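Side-chain contacts in probable manganase-dependent inorganic pyrophosphatase (Clostridium perfringens, PDB 3L2B), which probably hydrolyses inorganic pyrophosphate under the control of a nucleotide-binding regulatory region, the part crystallised here with the activator diadenosine tetraphosphate: residues A90-E95 / L159-N164; E131-L136 / K154-L159; K98-K103 / K140-I145. One frame throughout, in Å; residues are numbered along the deposited sequence.

From the N terminus, strand 89-92 and the residues after it open contact 1, and the loop leading to strand 104-106 then supplies residues 98-103 of contact 3. After strand 123-126 comes helix 130-138, the first partner of contact 2. The chain returns through residues 140-145, closing contact 3, and runs into helix 154-163, whose first turns close contact 2 and whose end closes contact 1. Contacts 2 and 3 are each nested inside the loop of contact 1 and cross one another. Within the DRTGG domain they tie an edge strand to a helix end, two helices to each other, and a loop to strand 143-146.

Contact 1: residues A90-E95 / L159-N164; sequences AQNINE and LAKKNN
CG stands anti to the backbone N in both Asn92 (chi1 -172°) and Asn94 (chi1 -175°), which carries the two amides across to Ala160 and Lys161 in the last turn of helix 154-163 and Asn164 just after it. The Asn92 side chain lies across that of Lys161 at about a right angle, with OD1 3.4 Å from Lys161 CG. Only the first part of the lysine chain takes part in this touch; beyond it the chain bends at chi3 and leads its amine away. The other branch of the amide, Asn92 ND2, comes to 3.4 Å from Ala160 O at an angle too poor for a hydrogen bond; its hydrogen bond goes to Ile165 O. The same nitrogen passes 4.0 Å from Ala160 CB.

Two residues on, Asn94 ND2 makes a weak hydrogen bond of 2.9 Å to Asn164 O, bent to 128° at the hydrogen. The side chains cross at about a right angle, and Asn94 ND2 also sits 3.7 Å from Asn164 CB. Since Asn94 OD1 accepts the backbone N-H of Glu96, both ends of this amide have a partner, one of them weak, which probably limits its rotation. Thr166 OG1 adds a bond to the Asn94 backbone N.

Ala160 O and Lys161 O are drawn into the helix ending: Ile165 N turns back to Ala160 O, and Asn164 N makes a weak 3.4 Å bond to Lys161 O. On the strand side, a classic beta bulge sets Gln91 and Asn92 together opposite Val167 of strand 166-169. The contact thus joins a bulged edge strand of the mixed DRTGG sheet to a helix closed by a Schellman motif, with Asn164, at positive phi, as its C-prime residue.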
loop_
_atom_site.group_PDB
_atom_site.type_symbol
_atom_site.label_atom_id
_atom_site.label_comp_id
_atom_site.label_asym_id
_atom_site.label_seq_id
_atom_site.Cartn_x
_atom_site.Cartn_y
_atom_site.Cartn_z
ATOM N N ALA A 90 -3.191 -5.153 -23.902
ATOM C CA ALA A 90 -2.255 -6.161 -24.364
ATOM C C ALA A 90 -2.058 -6.021 -25.855
ATOM O O ALA A 90 -3.000 -5.744 -26.593
ATOM C CB ALA A 90 -2.763 -7.545 -24.013
ATOM N N GLN A 91 -0.809 -6.186 -26.275
ATOM C CA GLN A 91 -0.436 -6.200 -27.694
ATOM C C GLN A 91 -0.095 -7.602 -28.171
ATOM O O GLN A 91 -0.234 -7.937 -29.339
ATOM C CB GLN A 91 0.771 -5.294 -27.947
ATOM C CG GLN A 91 0.420 -3.840 -27.974
ATOM C CD GLN A 91 0.142 -3.317 -26.616
ATOM O OE1 GLN A 91 1.032 -3.289 -25.771
ATOM N NE2 GLN A 91 -1.096 -2.921 -26.372
ATOM N N ASN A 92 0.418 -8.395 -27.248
ATOM C CA ASN A 92 0.554 -9.825 -27.455
ATOM C C ASN A 92 0.362 -10.552 -26.150
ATOM O O ASN A 92 0.690 -10.033 -25.079
ATOM C CB ASN A 92 1.928 -10.167 -28.015
ATOM C CG ASN A 92 2.037 -11.615 -28.417
ATOM O OD1 ASN A 92 1.195 -12.110 -29.149
ATOM N ND2 ASN A 92 3.084 -12.293 -27.972
ATOM N N ILE A 93 -0.170 -11.760 -26.267
ATOM C CA ILE A 93 -0.389 -12.631 -25.128
ATOM C C ILE A 93 0.123 -14.045 -25.369
ATOM O O ILE A 93 -0.238 -14.694 -26.360
ATOM C CB ILE A 93 -1.875 -12.747 -24.785
ATOM C CG1 ILE A 93 -2.484 -11.360 -24.545
ATOM C CG2 ILE A 93 -2.059 -13.648 -23.547
ATOM C CD1 ILE A 93 -4.004 -11.398 -24.362
ATOM N N ASN A 94 0.955 -14.510 -24.450
ATOM C CA ASN A 94 1.310 -15.922 -24.379
ATOM C C ASN A 94 0.166 -16.674 -23.747
ATOM O O ASN A 94 0.019 -16.674 -22.544
ATOM C CB ASN A 94 2.588 -16.134 -23.553
ATOM C CG ASN A 94 3.049 -17.584 -23.551
ATOM O OD1 ASN A 94 2.243 -18.490 -23.748
ATOM N ND2 ASN A 94 4.344 -17.804 -23.352
ATOM N N GLU A 95 -0.618 -17.355 -24.574
ATOM C CA GLU A 95 -1.860 -17.978 -24.125
ATOM C C GLU A 95 -1.625 -19.241 -23.306
ATOM O O GLU A 95 -2.551 -19.768 -22.721
ATOM C CB GLU A 95 -2.790 -18.290 -25.307
ATOM C CG GLU A 95 -3.190 -17.066 -26.154
ATOM C CD GLU A 95 -4.178 -16.110 -25.458
ATOM O OE1 GLU A 95 -4.742 -16.471 -24.407
ATOM O OE2 GLU A 95 -4.399 -14.989 -25.974
ATOM N N LEU A 159 8.171 -9.528 -32.830
ATOM C CA LEU A 159 9.282 -10.179 -32.126
ATOM C C LEU A 159 8.683 -10.883 -30.898
ATOM O O LEU A 159 9.051 -12.007 -30.535
ATOM C CB LEU A 159 10.346 -9.164 -31.704
ATOM C CG LEU A 159 11.771 -9.678 -31.459
ATOM C CD1 LEU A 159 12.439 -10.103 -32.787
ATOM C CD2 LEU A 159 12.602 -8.612 -30.768
ATOM N N ALA A 160 7.717 -10.212 -30.286
ATOM C CA ALA A 160 7.053 -10.743 -29.105
ATOM C C ALA A 160 6.260 -11.972 -29.495
ATOM O O ALA A 160 6.310 -12.986 -28.796
ATOM C CB ALA A 160 6.150 -9.693 -28.462
ATOM N N LYS A 161 5.551 -11.873 -30.623
ATOM C CA LYS A 161 4.683 -12.973 -31.125
ATOM C C LYS A 161 5.488 -14.241 -31.327
ATOM O O LYS A 161 5.107 -15.331 -30.898
ATOM C CB LYS A 161 3.960 -12.619 -32.440
ATOM C CG LYS A 161 2.613 -11.895 -32.257
ATOM C CD LYS A 161 1.651 -12.121 -33.446
ATOM C CE LYS A 161 0.982 -13.501 -33.385
ATOM N NZ LYS A 161 -0.212 -13.638 -34.284
ATOM N N LYS A 162 6.626 -14.057 -31.956
ATOM C CA LYS A 162 7.509 -15.154 -32.329
ATOM C C LYS A 162 8.016 -15.888 -31.093
ATOM O O LYS A 162 8.052 -17.113 -31.057
ATOM C CB LYS A 162 8.699 -14.594 -33.141
ATOM C CG LYS A 162 9.606 -15.622 -33.763
ATOM C CD LYS A 162 10.911 -14.983 -34.247
ATOM C CE LYS A 162 12.064 -15.988 -34.243
ATOM N NZ LYS A 162 13.382 -15.320 -34.375
ATOM N N ASN A 163 8.414 -15.123 -30.084
ATOM C CA ASN A 163 9.051 -15.683 -28.879
ATOM C C ASN A 163 8.073 -15.937 -27.732
ATOM O O ASN A 163 8.447 -16.423 -26.658
ATOM C CB ASN A 163 10.142 -14.745 -28.408
ATOM C CG ASN A 163 11.202 -14.558 -29.432
ATOM O OD1 ASN A 163 11.919 -15.502 -29.765
ATOM N ND2 ASN A 163 11.313 -13.340 -29.963
ATOM N N ASN A 164 6.812 -15.601 -27.988
ATOM C CA ASN A 164 5.706 -15.855 -27.059
ATOM C C ASN A 164 5.919 -15.100 -25.758
ATOM O O ASN A 164 5.775 -15.628 -24.655
ATOM C CB ASN A 164 5.517 -17.347 -26.805
ATOM C CG ASN A 164 5.046 -18.093 -28.047
ATOM O OD1 ASN A 164 5.584 -19.133 -28.394
ATOM N ND2 ASN A 164 4.032 -17.565 -28.708
#

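Contact 2: residues E131-L136 / K154-L159; sequences EIQAEL and KEIIEL
Ala134 CB meets two side chains one helical turn apart, Ile156 CD1 at 3.7 Å and Leu159 CD2 at 3.9 Å. The isoleucine uses the tip of its longer branch: CG1 lies anti to the carbonyl carbon (chi1 -67°), and CD1 reaches far enough to pass 3.7 Å from Ala134 N as well. Leu159 touches through CD2, which is also 4.1 Å from Ala134 CA.

Gln133 lies across Ile156 at about a right angle. Gln133 CB is 3.9 Å from Ile156 CD1, while at the far end of the extended chain Gln133 OE1 is 3.7 Å from Ile156 CG1 and nearly as close to CG2, a van der Waals touch of a polar atom on aliphatic carbon. The segments 131-136 and 154-159 of helices 130-138 and 154-163 run side by side, their axes 10.0 Å apart and 6° from parallel. Such near-parallel neighbours are what successive beta-alpha-beta crossovers produce: the first helix links strands 123-126 and 143-146, the second links 143-146 and 166-169, and these strands run parallel in the sheet.

Farther out, Gln133 NE2 is hydrogen-bonded to Gly127 O, just beyond strand 123-126, which fixes the amide and leaves OE1 turned to Ile156. The glutamine also packs on Pro152 and on Val146 of the central strand. One turn after Ala134, Ile137 touches both Ile156 and Leu159 and extends the apolar seam.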
loop_
_atom_site.group_PDB
_atom_site.type_symbol
_atom_site.label_atom_id
_atom_site.label_comp_id
_atom_site.label_asym_id
_atom_site.label_seq_id
_atom_site.Cartn_x
_atom_site.Cartn_y
_atom_site.Cartn_z
ATOM N N GLU A 131 14.846 -0.219 -28.591
ATOM C CA GLU A 131 16.090 -0.970 -28.385
ATOM C C GLU A 131 15.959 -1.775 -27.101
ATOM O O GLU A 131 16.308 -2.942 -27.061
ATOM C CB GLU A 131 17.336 -0.055 -28.311
ATOM C CG GLU A 131 18.653 -0.858 -28.104
ATOM C CD GLU A 131 19.955 -0.023 -28.228
ATOM O OE1 GLU A 131 19.941 1.210 -27.965
ATOM O OE2 GLU A 131 21.004 -0.625 -28.570
ATOM N N ILE A 132 15.438 -1.117 -26.066
ATOM C CA ILE A 132 15.240 -1.724 -24.755
ATOM C C ILE A 132 14.173 -2.794 -24.841
ATOM O O ILE A 132 14.327 -3.899 -24.328
ATOM C CB ILE A 132 14.802 -0.661 -23.698
ATOM C CG1 ILE A 132 15.957 0.314 -23.411
ATOM C CG2 ILE A 132 14.360 -1.311 -22.420
ATOM C CD1 ILE A 132 17.249 -0.394 -23.017
ATOM N N GLN A 133 13.087 -2.450 -25.520
ATOM C CA GLN A 133 11.959 -3.344 -25.641
ATOM C C GLN A 133 12.395 -4.667 -26.264
ATOM O O GLN A 133 11.998 -5.727 -25.798
ATOM C CB GLN A 133 10.820 -2.708 -26.445
ATOM C CG GLN A 133 10.063 -1.617 -25.702
ATOM C CD GLN A 133 9.140 -0.821 -26.619
ATOM O OE1 GLN A 133 8.903 -1.201 -27.773
ATOM N NE2 GLN A 133 8.631 0.295 -26.117
ATOM N N ALA A 134 13.255 -4.585 -27.278
ATOM C CA ALA A 134 13.730 -5.772 -28.011
ATOM C C ALA A 134 14.756 -6.585 -27.237
ATOM O O ALA A 134 14.810 -7.793 -27.351
ATOM C CB ALA A 134 14.300 -5.389 -29.400
ATOM N N GLU A 135 15.582 -5.945 -26.433
ATOM C CA GLU A 135 16.513 -6.736 -25.621
ATOM C C GLU A 135 15.727 -7.478 -24.541
ATOM O O GLU A 135 16.056 -8.606 -24.187
ATOM C CB GLU A 135 17.604 -5.847 -25.013
ATOM C CG GLU A 135 18.544 -6.553 -24.007
ATOM C CD GLU A 135 19.424 -7.676 -24.613
ATOM O OE1 GLU A 135 19.487 -7.805 -25.871
ATOM O OE2 GLU A 135 20.064 -8.419 -23.808
ATOM N N LEU A 136 14.658 -6.854 -24.049
ATOM C CA LEU A 136 13.857 -7.445 -22.973
ATOM C C LEU A 136 13.211 -8.717 -23.508
ATOM O O LEU A 136 13.158 -9.753 -22.825
ATOM C CB LEU A 136 12.813 -6.447 -22.415
ATOM C CG LEU A 136 13.353 -5.249 -21.570
ATOM C CD1 LEU A 136 12.258 -4.256 -21.184
ATOM C CD2 LEU A 136 14.090 -5.727 -20.312
ATOM N N LYS A 154 5.103 -2.259 -34.476
ATOM C CA LYS A 154 4.632 -3.505 -35.099
ATOM C C LYS A 154 5.770 -4.519 -35.134
ATOM O O LYS A 154 5.551 -5.720 -34.994
ATOM C CB LYS A 154 4.085 -3.264 -36.529
ATOM C CG LYS A 154 3.161 -4.397 -37.072
ATOM C CD LYS A 154 2.848 -4.242 -38.591
ATOM C CE LYS A 154 2.145 -5.479 -39.185
ATOM N NZ LYS A 154 2.217 -5.556 -40.692
ATOM N N GLU A 155 6.983 -4.017 -35.302
ATOM C CA GLU A 155 8.175 -4.871 -35.280
ATOM C C GLU A 155 8.303 -5.596 -33.946
ATOM O O GLU A 155 8.488 -6.819 -33.887
ATOM C CB GLU A 155 9.458 -4.067 -35.527
ATOM C CG GLU A 155 10.690 -4.780 -34.975
ATOM C CD GLU A 155 11.971 -4.033 -35.198
ATOM O OE1 GLU A 155 12.589 -3.609 -34.180
ATOM O OE2 GLU A 155 12.361 -3.887 -36.388
ATOM N N ILE A 156 8.218 -4.813 -32.878
ATOM C CA ILE A 156 8.428 -5.326 -31.529
ATOM C C ILE A 156 7.332 -6.330 -31.170
ATOM O O ILE A 156 7.605 -7.379 -30.589
ATOM C CB ILE A 156 8.483 -4.201 -30.486
ATOM C CG1 ILE A 156 9.732 -3.339 -30.695
ATOM C CG2 ILE A 156 8.525 -4.795 -29.098
ATOM C CD1 ILE A 156 10.987 -3.983 -30.152
ATOM N N ILE A 157 6.100 -6.011 -31.561
ATOM C CA ILE A 157 4.968 -6.922 -31.382
ATOM C C ILE A 157 5.194 -8.259 -32.074
ATOM O O ILE A 157 4.851 -9.300 -31.528
ATOM C CB ILE A 157 3.637 -6.321 -31.879
ATOM C CG1 ILE A 157 3.188 -5.211 -30.929
ATOM C CG2 ILE A 157 2.553 -7.391 -31.983
ATOM C CD1 ILE A 157 1.850 -4.588 -31.309
ATOM N N GLU A 158 5.799 -8.227 -33.257
ATOM C CA GLU A 158 6.058 -9.463 -34.036
ATOM C C GLU A 158 7.229 -10.245 -33.433
ATOM O O GLU A 158 7.264 -11.478 -33.495
ATOM C CB GLU A 158 6.299 -9.158 -35.539
ATOM C CG GLU A 158 6.655 -10.378 -36.432
ATOM C CD GLU A 158 5.466 -11.297 -36.764
ATOM O OE1 GLU A 158 4.849 -11.882 -35.843
ATOM O OE2 GLU A 158 5.161 -11.464 -37.970
ATOM N N LEU A 159 8.171 -9.528 -32.830
ATOM C CA LEU A 159 9.282 -10.179 -32.126
ATOM C C LEU A 159 8.683 -10.883 -30.898
ATOM O O LEU A 159 9.051 -12.007 -30.535
ATOM C CB LEU A 159 10.346 -9.164 -31.704
ATOM C CG LEU A 159 11.771 -9.678 -31.459
ATOM C CD1 LEU A 159 12.439 -10.103 -32.787
ATOM C CD2 LEU A 159 12.602 -8.612 -30.768
#

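Contact 3: residues K98-K103 / K140-I145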
loop_
_atom_site.group_PDB
_atom_site.type_symbol
_atom_site.label_atom_id
_atom_site.label_comp_id
_atom_site.label_asym_id
_atom_site.label_seq_id
_atom_site.Cartn_x
_atom_site.Cartn_y
_atom_site.Cartn_z
ATOM N N LYS A 98 -0.150 -19.069 -17.582
ATOM C CA LYS A 98 -1.083 -18.467 -16.613
ATOM C C LYS A 98 -0.300 -17.547 -15.643
ATOM O O LYS A 98 -0.828 -16.551 -15.113
ATOM C CB LYS A 98 -1.865 -19.554 -15.865
ATOM N N VAL A 99 0.977 -17.864 -15.454
ATOM C CA VAL A 99 1.749 -17.296 -14.354
ATOM C C VAL A 99 3.020 -16.630 -14.824
ATOM O O VAL A 99 3.711 -17.146 -15.697
ATOM C CB VAL A 99 2.073 -18.383 -13.298
ATOM C CG1 VAL A 99 2.936 -17.808 -12.193
ATOM C CG2 VAL A 99 0.771 -18.920 -12.710
ATOM N N PHE A 100 3.294 -15.472 -14.233
ATOM C CA PHE A 100 4.486 -14.682 -14.516
ATOM C C PHE A 100 5.511 -14.936 -13.417
ATOM O O PHE A 100 5.336 -14.499 -12.294
ATOM C CB PHE A 100 4.115 -13.197 -14.623
ATOM C CG PHE A 100 3.070 -12.944 -15.658
ATOM C CD1 PHE A 100 3.410 -12.946 -16.993
ATOM C CD2 PHE A 100 1.733 -12.787 -15.303
ATOM C CE1 PHE A 100 2.428 -12.793 -17.992
ATOM C CE2 PHE A 100 0.750 -12.617 -16.273
ATOM C CZ PHE A 100 1.088 -12.628 -17.626
ATOM N N PRO A 101 6.578 -15.671 -13.733
ATOM C CA PRO A 101 7.268 -16.347 -12.632
ATOM C C PRO A 101 8.452 -15.608 -11.989
ATOM O O PRO A 101 8.912 -16.005 -10.913
ATOM C CB PRO A 101 7.773 -17.627 -13.294
ATOM C CG PRO A 101 8.078 -17.205 -14.689
ATOM C CD PRO A 101 7.011 -16.175 -15.045
ATOM N N GLY A 102 8.958 -14.571 -12.640
ATOM C CA GLY A 102 10.157 -13.893 -12.117
ATOM C C GLY A 102 9.869 -12.720 -11.198
ATOM O O GLY A 102 8.878 -12.682 -10.486
ATOM N N LYS A 103 10.751 -11.741 -11.267
ATOM C CA LYS A 103 10.638 -10.524 -10.459
ATOM C C LYS A 103 10.256 -9.326 -11.313
ATOM O O LYS A 103 10.585 -9.286 -12.503
ATOM C CB LYS A 103 11.968 -10.241 -9.754
ATOM C CG LYS A 103 13.205 -10.013 -10.687
ATOM C CD LYS A 103 14.467 -9.563 -9.879
ATOM C CE LYS A 103 15.787 -9.547 -10.714
ATOM N NZ LYS A 103 15.927 -10.724 -11.649
ATOM N N LYS A 140 13.832 -13.062 -22.841
ATOM C CA LYS A 140 12.670 -13.913 -22.537
ATOM C C LYS A 140 11.993 -13.557 -21.227
ATOM O O LYS A 140 11.683 -14.400 -20.407
ATOM C CB LYS A 140 13.059 -15.388 -22.579
ATOM C CG LYS A 140 13.636 -15.832 -23.967
ATOM C CD LYS A 140 14.197 -17.239 -23.892
ATOM C CE LYS A 140 14.513 -17.822 -25.280
ATOM N NZ LYS A 140 15.777 -17.275 -25.828
ATOM N N VAL A 141 11.773 -12.270 -21.045
ATOM C CA VAL A 141 10.911 -11.811 -19.961
ATOM C C VAL A 141 9.527 -12.456 -20.169
ATOM O O VAL A 141 9.104 -12.711 -21.297
ATOM C CB VAL A 141 10.799 -10.291 -19.908
ATOM C CG1 VAL A 141 12.155 -9.646 -19.487
ATOM C CG2 VAL A 141 10.313 -9.752 -21.229
ATOM N N SER A 142 8.867 -12.772 -19.073
ATOM C CA SER A 142 7.554 -13.366 -19.158
ATOM C C SER A 142 6.529 -12.269 -19.447
ATOM O O SER A 142 5.479 -12.525 -20.018
ATOM C CB SER A 142 7.196 -14.104 -17.869
ATOM O OG SER A 142 7.093 -13.203 -16.782
ATOM N N LEU A 143 6.854 -11.042 -19.070
ATOM C CA LEU A 143 5.927 -9.912 -19.279
ATOM C C LEU A 143 6.654 -8.613 -19.464
ATOM O O LEU A 143 7.424 -8.182 -18.596
ATOM C CB LEU A 143 4.922 -9.783 -18.144
ATOM C CG LEU A 143 3.900 -8.642 -18.217
ATOM C CD1 LEU A 143 3.089 -8.721 -19.519
ATOM C CD2 LEU A 143 2.982 -8.653 -16.990
ATOM N N LEU A 144 6.377 -7.999 -20.609
ATOM C CA LEU A 144 6.841 -6.658 -20.930
ATOM C C LEU A 144 5.721 -5.646 -20.729
ATOM O O LEU A 144 4.687 -5.718 -21.370
ATOM C CB LEU A 144 7.366 -6.612 -22.357
ATOM C CG LEU A 144 7.963 -5.284 -22.847
ATOM C CD1 LEU A 144 9.049 -4.800 -21.923
ATOM C CD2 LEU A 144 8.495 -5.463 -24.267
ATOM N N ILE A 145 5.937 -4.730 -19.781
ATOM C CA ILE A 145 5.025 -3.620 -19.537
ATOM C C ILE A 145 5.652 -2.327 -20.063
ATOM O O ILE A 145 6.630 -1.833 -19.520
ATOM C CB ILE A 145 4.678 -3.479 -18.047
ATOM C CG1 ILE A 145 4.336 -4.833 -17.433
ATOM C CG2 ILE A 145 3.492 -2.574 -17.842
ATOM C CD1 ILE A 145 3.817 -4.756 -15.991
#
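Ser142 OG lies within hydrogen-bonding reach of two backbone carbonyl oxygens, Gly121 O and Asp122 O, and still touches Pro101 CD at 3.4 Å and Phe100 CB at 3.7 Å. With one hydrogen to give, the hydroxyl must share it or alternate between the two carbonyls. The serine sits at the entry to strand 143-146, an inner strand of the mixed beta sheet of the alpha/beta DRTGG domain, where the loop between strands 89-92 and 104-106 folds against it. The hydroxyl stands between the backbone N and the carbonyl carbon (chi1 65°), a turn that brings it to the carbonyls of residues 121 and 122, just before strand 123-126, while the proline ring leans on it.

The Phe100 ring passes the serine and lies beside Leu143. Ser142 O lies at the ring edge in its plane, 3.7 Å from Phe100 CE1. Leu143 CB is 3.7 Å from Phe100 CD1. Leu79 and Ile82 of helix 79-85, together with Ile123, also pack against the phenylalanine, so the ring joins loop, strand and helix in a buried layer. The leucine completes it with a CH-pi contact: Leu143 CD2 stands 4.2 Å from the centroid of the Phe100 ring, only 8° off the ring normal.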